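Local coordinates for protein serine protease p27 (Human astrovirus 1, PDB 2W5E) that cleaves the viral nonstructural polyprotein into functional products as a chymotrypsin-like serine protease, at residues A[114-128]-A[140-154]. Sequence-based numbering, arbitrary orientation.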
ATOM      1  N   ASN A 114      12.261  32.978 -11.199  1.00 43.13           N
ATOM      2  CA  ASN A 114      12.676  31.631 -10.798  1.00 42.54           C
ATOM      3  C   ASN A 114      12.630  31.426  -9.284  1.00 41.60           C
ATOM      4  O   ASN A 114      13.086  30.401  -8.772  1.00 41.50           O
ATOM      5  CB  ASN A 114      14.082  31.320 -11.329  1.00 42.92           C
ATOM      6  CG  ASN A 114      14.062  30.752 -12.737  1.00 44.25           C
ATOM      7  OD1 ASN A 114      13.230  29.900 -13.068  1.00 45.86           O
ATOM      8  ND2 ASN A 114      14.988  31.213 -13.573  1.00 45.56           N
ATOM      9  N   THR A 115      12.063  32.403  -8.582  1.00 40.33           N
ATOM     10  CA  THR A 115      12.038  32.415  -7.124  1.00 39.20           C
ATOM     11  C   THR A 115      10.626  32.224  -6.577  1.00 38.25           C
ATOM     12  O   THR A 115       9.671  32.860  -7.034  1.00 38.22           O
ATOM     13  CB  THR A 115      12.658  33.720  -6.577  1.00 39.27           C
ATOM     14  OG1 THR A 115      14.035  33.784  -6.970  1.00 40.09           O
ATOM     15  CG2 THR A 115      12.577  33.786  -5.055  1.00 39.38           C
ATOM     16  N   LEU A 116      10.513  31.338  -5.594  1.00 36.98           N
ATOM     17  CA  LEU A 116       9.263  31.084  -4.894  1.00 35.83           C
ATOM     18  C   LEU A 116       9.384  31.636  -3.473  1.00 35.26           C
ATOM     19  O   LEU A 116      10.356  31.347  -2.774  1.00 35.02           O
ATOM     20  CB  LEU A 116       8.984  29.576  -4.889  1.00 35.79           C
ATOM     21  CG  LEU A 116       7.600  28.986  -4.612  1.00 35.91           C
ATOM     22  CD1 LEU A 116       6.546  29.514  -5.575  1.00 35.57           C
ATOM     23  CD2 LEU A 116       7.671  27.468  -4.689  1.00 35.61           C
ATOM     24  N   SER A 117       8.414  32.455  -3.067  1.00 34.44           N
ATOM     25  CA  SER A 117       8.369  33.017  -1.715  1.00 33.71           C
ATOM     26  C   SER A 117       7.170  32.493  -0.946  1.00 32.97           C
ATOM     27  O   SER A 117       6.098  32.306  -1.513  1.00 32.82           O
ATOM     28  CB  SER A 117       8.322  34.540  -1.758  1.00 33.79           C
ATOM     29  OG  SER A 117       9.503  35.049  -2.341  1.00 35.39           O
ATOM     30  N   TYR A 118       7.364  32.274   0.353  1.00 32.16           N
ATOM     31  CA  TYR A 118       6.381  31.607   1.204  1.00 31.73           C
ATOM     32  C   TYR A 118       6.735  31.850   2.660  1.00 32.11           C
ATOM     33  O   TYR A 118       7.913  32.011   3.007  1.00 31.87           O
ATOM     34  CB  TYR A 118       6.368  30.091   0.929  1.00 31.12           C
ATOM     35  CG  TYR A 118       7.763  29.514   0.790  1.00 30.04           C
ATOM     36  CD1 TYR A 118       8.447  29.013   1.896  1.00 29.06           C
ATOM     37  CD2 TYR A 118       8.406  29.497  -0.446  1.00 29.08           C
ATOM     38  CE1 TYR A 118       9.735  28.506   1.771  1.00 28.67           C
ATOM     39  CE2 TYR A 118       9.689  29.001  -0.579  1.00 28.69           C
ATOM     40  CZ  TYR A 118      10.345  28.508   0.536  1.00 29.16           C
ATOM     41  OH  TYR A 118      11.614  28.011   0.402  1.00 29.68           O
ATOM     42  N   ALA A 119       5.714  31.870   3.509  1.00 32.48           N
ATOM     43  CA  ALA A 119       5.904  31.975   4.947  1.00 33.14           C
ATOM     44  C   ALA A 119       6.583  30.712   5.480  1.00 33.77           C
ATOM     45  O   ALA A 119       6.294  29.599   5.018  1.00 33.56           O
ATOM     46  CB  ALA A 119       4.574  32.185   5.632  1.00 33.14           C
ATOM     47  N   VAL A 120       7.495  30.897   6.432  1.00 34.51           N
ATOM     48  CA  VAL A 120       8.175  29.775   7.090  1.00 35.42           C
ATOM     49  C   VAL A 120       7.960  29.826   8.601  1.00 36.16           C
ATOM     50  O   VAL A 120       7.687  30.886   9.159  1.00 36.15           O
ATOM     51  CB  VAL A 120       9.696  29.691   6.740  1.00 35.31           C
ATOM     52  CG1 VAL A 120       9.895  29.261   5.295  1.00 35.08           C
ATOM     53  CG2 VAL A 120      10.423  31.010   7.026  1.00 34.98           C
ATOM     54  N   ARG A 121       8.080  28.673   9.252  1.00 37.28           N
ATOM     55  CA  ARG A 121       7.811  28.565  10.683  1.00 38.52           C
ATOM     56  C   ARG A 121       9.045  28.801  11.558  1.00 39.40           C
ATOM     57  O   ARG A 121       8.922  28.999  12.771  1.00 39.72           O
ATOM     58  CB  ARG A 121       7.154  27.218  11.009  1.00 38.58           C
ATOM     59  CG  ARG A 121       5.700  27.103  10.538  1.00 39.02           C
ATOM     60  CD  ARG A 121       4.764  27.902  11.430  1.00 39.89           C
ATOM     61  NE  ARG A 121       3.481  28.186  10.793  1.00 41.40           N
ATOM     62  CZ  ARG A 121       2.516  28.920  11.342  1.00 41.92           C
ATOM     63  NH1 ARG A 121       2.683  29.459  12.547  1.00 41.58           N
ATOM     64  NH2 ARG A 121       1.379  29.121  10.683  1.00 42.48           N
ATOM     65  N   THR A 122      10.225  28.775  10.947  1.00 40.29           N
ATOM     66  CA  THR A 122      11.455  29.104  11.667  1.00 41.34           C
ATOM     67  C   THR A 122      12.362  30.028  10.861  1.00 41.89           C
ATOM     68  O   THR A 122      12.322  30.041   9.628  1.00 41.94           O
ATOM     69  CB  THR A 122      12.232  27.838  12.137  1.00 41.41           C
ATOM     70  OG1 THR A 122      13.299  28.231  13.010  1.00 42.48           O
ATOM     71  CG2 THR A 122      12.812  27.068  10.964  1.00 41.03           C
ATOM     72  N   GLN A 123      13.161  30.818  11.572  1.00 42.74           N
ATOM     73  CA  GLN A 123      14.186  31.640  10.941  1.00 43.69           C
ATOM     74  C   GLN A 123      15.457  30.809  10.785  1.00 43.93           C
ATOM     75  O   GLN A 123      16.352  31.169  10.020  1.00 44.45           O
ATOM     76  CB  GLN A 123      14.464  32.902  11.765  1.00 43.65           C
ATOM     77  CG  GLN A 123      13.270  33.843  11.917  1.00 44.15           C
ATOM     78  CD  GLN A 123      13.631  35.167  12.589  1.00 44.63           C
ATOM     79  OE1 GLN A 123      14.802  35.557  12.651  1.00 46.29           O
ATOM     80  NE2 GLN A 123      12.619  35.865  13.088  1.00 45.63           N
ATOM     81  N   ASP A 124      15.503  29.685  11.502  1.00 44.21           N
ATOM     82  CA  ASP A 124      16.651  28.768  11.522  1.00 44.24           C
ATOM     83  C   ASP A 124      16.978  28.121  10.171  1.00 43.33           C
ATOM     84  O   ASP A 124      16.321  28.382   9.162  1.00 43.89           O
ATOM     85  CB  ASP A 124      16.437  27.675  12.575  1.00 44.68           C
ATOM     86  CG  ASP A 124      16.475  28.209  13.997  1.00 46.52           C
ATOM     87  OD1 ASP A 124      17.495  28.830  14.375  1.00 48.89           O
ATOM     88  OD2 ASP A 124      15.491  27.988  14.742  1.00 48.29           O
ATOM     89  N   GLY A 125      17.999  27.265  10.180  1.00 42.30           N
ATOM     90  CA  GLY A 125      18.537  26.642   8.976  1.00 40.44           C
ATOM     91  C   GLY A 125      17.622  25.671   8.249  1.00 39.23           C
ATOM     92  O   GLY A 125      17.465  24.517   8.656  1.00 38.98           O
ATOM     93  N   MET A 126      17.038  26.147   7.153  1.00 37.82           N
ATOM     94  CA  MET A 126      16.215  25.311   6.281  1.00 36.53           C
ATOM     95  C   MET A 126      16.853  25.081   4.912  1.00 34.80           C
ATOM     96  O   MET A 126      16.213  24.514   4.022  1.00 34.12           O
ATOM     97  CB  MET A 126      14.834  25.936   6.100  1.00 36.64           C
ATOM     98  CG  MET A 126      13.934  25.827   7.302  1.00 36.94           C
ATOM     99  SD  MET A 126      12.381  26.684   6.999  1.00 38.29           S
ATOM    100  CE  MET A 126      11.338  25.813   8.163  1.00 38.69           C
ATOM    101  N   SER A 127      18.104  25.519   4.742  1.00 33.00           N
ATOM    102  CA  SER A 127      18.789  25.429   3.447  1.00 31.58           C
ATOM    103  C   SER A 127      18.737  24.015   2.870  1.00 30.19           C
ATOM    104  O   SER A 127      19.026  23.043   3.571  1.00 29.50           O
ATOM    105  CB  SER A 127      20.247  25.887   3.561  1.00 32.11           C
ATOM    106  OG  SER A 127      20.348  27.213   4.066  1.00 32.40           O
ATOM    107  N   GLY A 128      18.358  23.920   1.596  1.00 28.84           N
ATOM    108  CA  GLY A 128      18.279  22.644   0.882  1.00 27.51           C
ATOM    109  C   GLY A 128      16.911  21.968   0.915  1.00 26.62           C
ATOM    110  O   GLY A 128      16.645  21.070   0.115  1.00 26.26           O
ATOM    111  N   ALA A 140      10.613  23.278  -5.825  1.00 27.66           N
ATOM    112  CA  ALA A 140      11.738  24.178  -5.575  1.00 27.32           C
ATOM    113  C   ALA A 140      12.627  23.709  -4.422  1.00 26.93           C
ATOM    114  O   ALA A 140      12.257  22.817  -3.664  1.00 26.19           O
ATOM    115  CB  ALA A 140      11.221  25.594  -5.301  1.00 27.27           C
ATOM    116  N   VAL A 141      13.799  24.332  -4.304  1.00 27.11           N
ATOM    117  CA  VAL A 141      14.762  24.038  -3.233  1.00 27.39           C
ATOM    118  C   VAL A 141      14.988  25.286  -2.363  1.00 27.71           C
ATOM    119  O   VAL A 141      15.423  26.322  -2.870  1.00 27.49           O
ATOM    120  CB  VAL A 141      16.113  23.541  -3.824  1.00 27.44           C
ATOM    121  CG1 VAL A 141      17.113  23.223  -2.718  1.00 26.86           C
ATOM    122  CG2 VAL A 141      15.902  22.325  -4.732  1.00 26.46           C
ATOM    123  N   HIS A 142      14.696  25.200  -1.095  1.00 28.37           N
ATOM    124  CA  HIS A 142      14.812  26.312  -0.210  1.00 29.43           C
ATOM    125  C   HIS A 142      16.227  26.886  -0.091  1.00 30.24           C
ATOM    126  O   HIS A 142      17.155  26.192   0.119  1.00 29.87           O
ATOM    127  CB  HIS A 142      14.316  25.950   1.159  1.00 29.35           C
ATOM    128  CG  HIS A 142      14.383  27.071   2.138  1.00 29.59           C
ATOM    129  ND1 HIS A 142      13.283  27.805   2.496  1.00 30.29           N
ATOM    130  CD2 HIS A 142      15.416  27.581   2.836  1.00 28.62           C
ATOM    131  CE1 HIS A 142      13.634  28.710   3.380  1.00 29.17           C
ATOM    132  NE2 HIS A 142      14.921  28.595   3.604  1.00 29.95           N
ATOM    133  N   GLN A 143      16.344  28.184  -0.239  1.00 31.30           N
ATOM    134  CA  GLN A 143      17.641  28.857  -0.324  1.00 32.68           C
ATOM    135  C   GLN A 143      17.938  29.740   0.881  1.00 33.59           C
ATOM    136  O   GLN A 143      19.008  29.635   1.481  1.00 33.85           O
ATOM    137  CB  GLN A 143      17.731  29.694  -1.605  1.00 32.71           C
ATOM    138  CG  GLN A 143      17.673  28.893  -2.890  1.00 32.56           C
ATOM    139  CD  GLN A 143      18.915  28.049  -3.117  1.00 33.61           C
ATOM    140  OE1 GLN A 143      20.036  28.485  -2.854  1.00 33.91           O
ATOM    141  NE2 GLN A 143      18.719  26.834  -3.616  1.00 33.47           N
ATOM    142  N   THR A 144      16.990  30.608   1.234  1.00 34.58           N
ATOM    143  CA  THR A 144      17.235  31.628   2.250  1.00 35.73           C
ATOM    144  C   THR A 144      15.952  32.142   2.905  1.00 35.99           C
ATOM    145  O   THR A 144      14.844  31.794   2.490  1.00 35.78           O
ATOM    146  CB  THR A 144      18.030  32.821   1.652  1.00 35.94           C
ATOM    147  OG1 THR A 144      18.426  33.722   2.699  1.00 37.97           O
ATOM    148  CG2 THR A 144      17.199  33.565   0.607  1.00 36.06           C
ATOM    149  N   ASN A 145      16.115  32.966   3.935  1.00 36.59           N
ATOM    150  CA  ASN A 145      14.985  33.648   4.559  1.00 37.31           C
ATOM    151  C   ASN A 145      15.307  35.064   5.010  1.00 37.49           C
ATOM    152  O   ASN A 145      16.456  35.378   5.336  1.00 37.63           O
ATOM    153  CB  ASN A 145      14.414  32.830   5.728  1.00 37.51           C
ATOM    154  CG  ASN A 145      15.442  32.540   6.806  1.00 38.85           C
ATOM    155  OD1 ASN A 145      16.075  33.447   7.346  1.00 40.48           O
ATOM    156  ND2 ASN A 145      15.595  31.264   7.143  1.00 39.94           N
ATOM    157  N   THR A 146      14.288  35.920   4.997  1.00 37.56           N
ATOM    158  CA  THR A 146      14.356  37.218   5.658  1.00 37.76           C
ATOM    159  C   THR A 146      13.226  37.232   6.679  1.00 37.55           C
ATOM    160  O   THR A 146      12.065  37.450   6.331  1.00 37.76           O
ATOM    161  CB  THR A 146      14.247  38.411   4.664  1.00 37.73           C
ATOM    162  OG1 THR A 146      12.965  38.403   4.025  1.00 38.96           O
ATOM    163  CG2 THR A 146      15.336  38.341   3.599  1.00 37.87           C
ATOM    164  N   GLY A 147      13.575  36.963   7.934  1.00 37.70           N
ATOM    165  CA  GLY A 147      12.585  36.768   8.991  1.00 37.65           C
ATOM    166  C   GLY A 147      11.838  35.459   8.810  1.00 37.57           C
ATOM    167  O   GLY A 147      12.453  34.393   8.703  1.00 37.62           O
ATOM    168  N   TYR A 148      10.511  35.543   8.772  1.00 37.32           N
ATOM    169  CA  TYR A 148       9.670  34.366   8.553  1.00 37.07           C
ATOM    170  C   TYR A 148       9.159  34.254   7.113  1.00 36.32           C
ATOM    171  O   TYR A 148       8.167  33.567   6.848  1.00 36.20           O
ATOM    172  CB  TYR A 148       8.512  34.323   9.561  1.00 37.75           C
ATOM    173  CG  TYR A 148       8.962  34.058  10.982  1.00 38.64           C
ATOM    174  CD1 TYR A 148       9.189  32.757  11.430  1.00 38.87           C
ATOM    175  CD2 TYR A 148       9.174  35.110  11.874  1.00 39.70           C
ATOM    176  CE1 TYR A 148       9.608  32.507  12.734  1.00 39.62           C
ATOM    177  CE2 TYR A 148       9.596  34.870  13.186  1.00 39.50           C
ATOM    178  CZ  TYR A 148       9.811  33.571  13.606  1.00 39.47           C
ATOM    179  OH  TYR A 148      10.228  33.325  14.897  1.00 40.13           O
ATOM    180  N   THR A 149       9.840  34.928   6.187  1.00 35.21           N
ATOM    181  CA  THR A 149       9.585  34.750   4.759  1.00 34.43           C
ATOM    182  C   THR A 149      10.725  33.950   4.138  1.00 33.91           C
ATOM    183  O   THR A 149      11.875  34.395   4.139  1.00 33.84           O
ATOM    184  CB  THR A 149       9.444  36.098   4.013  1.00 34.48           C
ATOM    185  OG1 THR A 149       8.443  36.901   4.651  1.00 35.02           O
ATOM    186  CG2 THR A 149       9.051  35.870   2.557  1.00 34.13           C
ATOM    187  N   GLY A 150      10.397  32.768   3.617  1.00 33.16           N
ATOM    188  CA  GLY A 150      11.373  31.910   2.949  1.00 32.53           C
ATOM    189  C   GLY A 150      11.425  32.143   1.452  1.00 32.28           C
ATOM    190  O   GLY A 150      10.454  32.608   0.855  1.00 32.34           O
ATOM    191  N   GLY A 151      12.567  31.819   0.851  1.00 31.88           N
ATOM    192  CA  GLY A 151      12.761  31.925  -0.594  1.00 31.78           C
ATOM    193  C   GLY A 151      13.451  30.698  -1.165  1.00 31.91           C
ATOM    194  O   GLY A 151      14.424  30.200  -0.598  1.00 31.67           O
ATOM    195  N   ALA A 152      12.942  30.210  -2.292  1.00 32.01           N
ATOM    196  CA  ALA A 152      13.462  28.999  -2.918  1.00 32.51           C
ATOM    197  C   ALA A 152      13.677  29.203  -4.409  1.00 32.85           C
ATOM    198  O   ALA A 152      13.033  30.053  -5.014  1.00 32.87           O
ATOM    199  CB  ALA A 152      12.505  27.840  -2.681  1.00 32.23           C
ATOM    200  N   VAL A 153      14.593  28.433  -4.993  1.00 33.57           N
ATOM    201  CA  VAL A 153      14.786  28.426  -6.444  1.00 34.52           C
ATOM    202  C   VAL A 153      14.000  27.274  -7.064  1.00 34.81           C
ATOM    203  O   VAL A 153      14.175  26.115  -6.676  1.00 34.57           O
ATOM    204  CB  VAL A 153      16.284  28.327  -6.850  1.00 34.52           C
ATOM    205  CG1 VAL A 153      16.432  28.303  -8.363  1.00 35.24           C
ATOM    206  CG2 VAL A 153      17.077  29.497  -6.279  1.00 35.42           C
ATOM    207  N   ILE A 154      13.140  27.608  -8.024  1.00 35.57           N
ATOM    208  CA  ILE A 154      12.348  26.622  -8.764  1.00 36.62           C
ATOM    209  C   ILE A 154      13.241  25.625  -9.512  1.00 37.16           C
ATOM    210  O   ILE A 154      14.244  26.005 -10.125  1.00 37.08           O
ATOM    211  CB  ILE A 154      11.315  27.306  -9.718  1.00 36.72           C
ATOM    212  CG1 ILE A 154      10.080  27.755  -8.936  1.00 37.33           C
ATOM    213  CG2 ILE A 154      10.857  26.371 -10.833  1.00 36.99           C
ATOM    214  CD1 ILE A 154      10.044  29.226  -8.616  1.00 38.50           C
TER
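Tyr118 and His142 meet through a hydrogen bond of 2.7 Å between Tyr118 OH and His142 ND1. Their rings stand rim to rim with planes 58° apart. Two torsions set this up: the tyrosine ring sits between its backbone N and carbonyl carbon (chi1 43°), which lays it over Gly150, and the imidazole extends with CG anti to the backbone N. Gly150 O lies 3.8 Å above the centre of the Tyr118 ring plane, while Ala152 CB abuts its edge, 3.2 Å from Tyr118 OH. Met126 CB covers one face of the imidazole, 3.8 Å from the His142 ring centroid. The pair recalls the tyrosine-held histidine of the S1 pocket in 3C-like viral proteases, so His142 probably helps to line S1 here. Further along, Gln123 CG stands over the Tyr148 ring, and Asn145 ND2 gives Gln123 O a bent bond (137° at hydrogen) from above the carbonyl plane.

Behind these side chains, antiparallel strands 115-119 and 149-154 pair through Leu116 with Ala152 and Tyr118 with Gly150. Gly128 N bonds His142 O at 3.0 Å, tying the loop of catalytic Ser127, hydrogen-bonded to His37, to strand 138-146. In the C-terminal of the two six-stranded antiparallel barrels, strand 101-112 flanks 115-119 and 130-132 flanks 138-146.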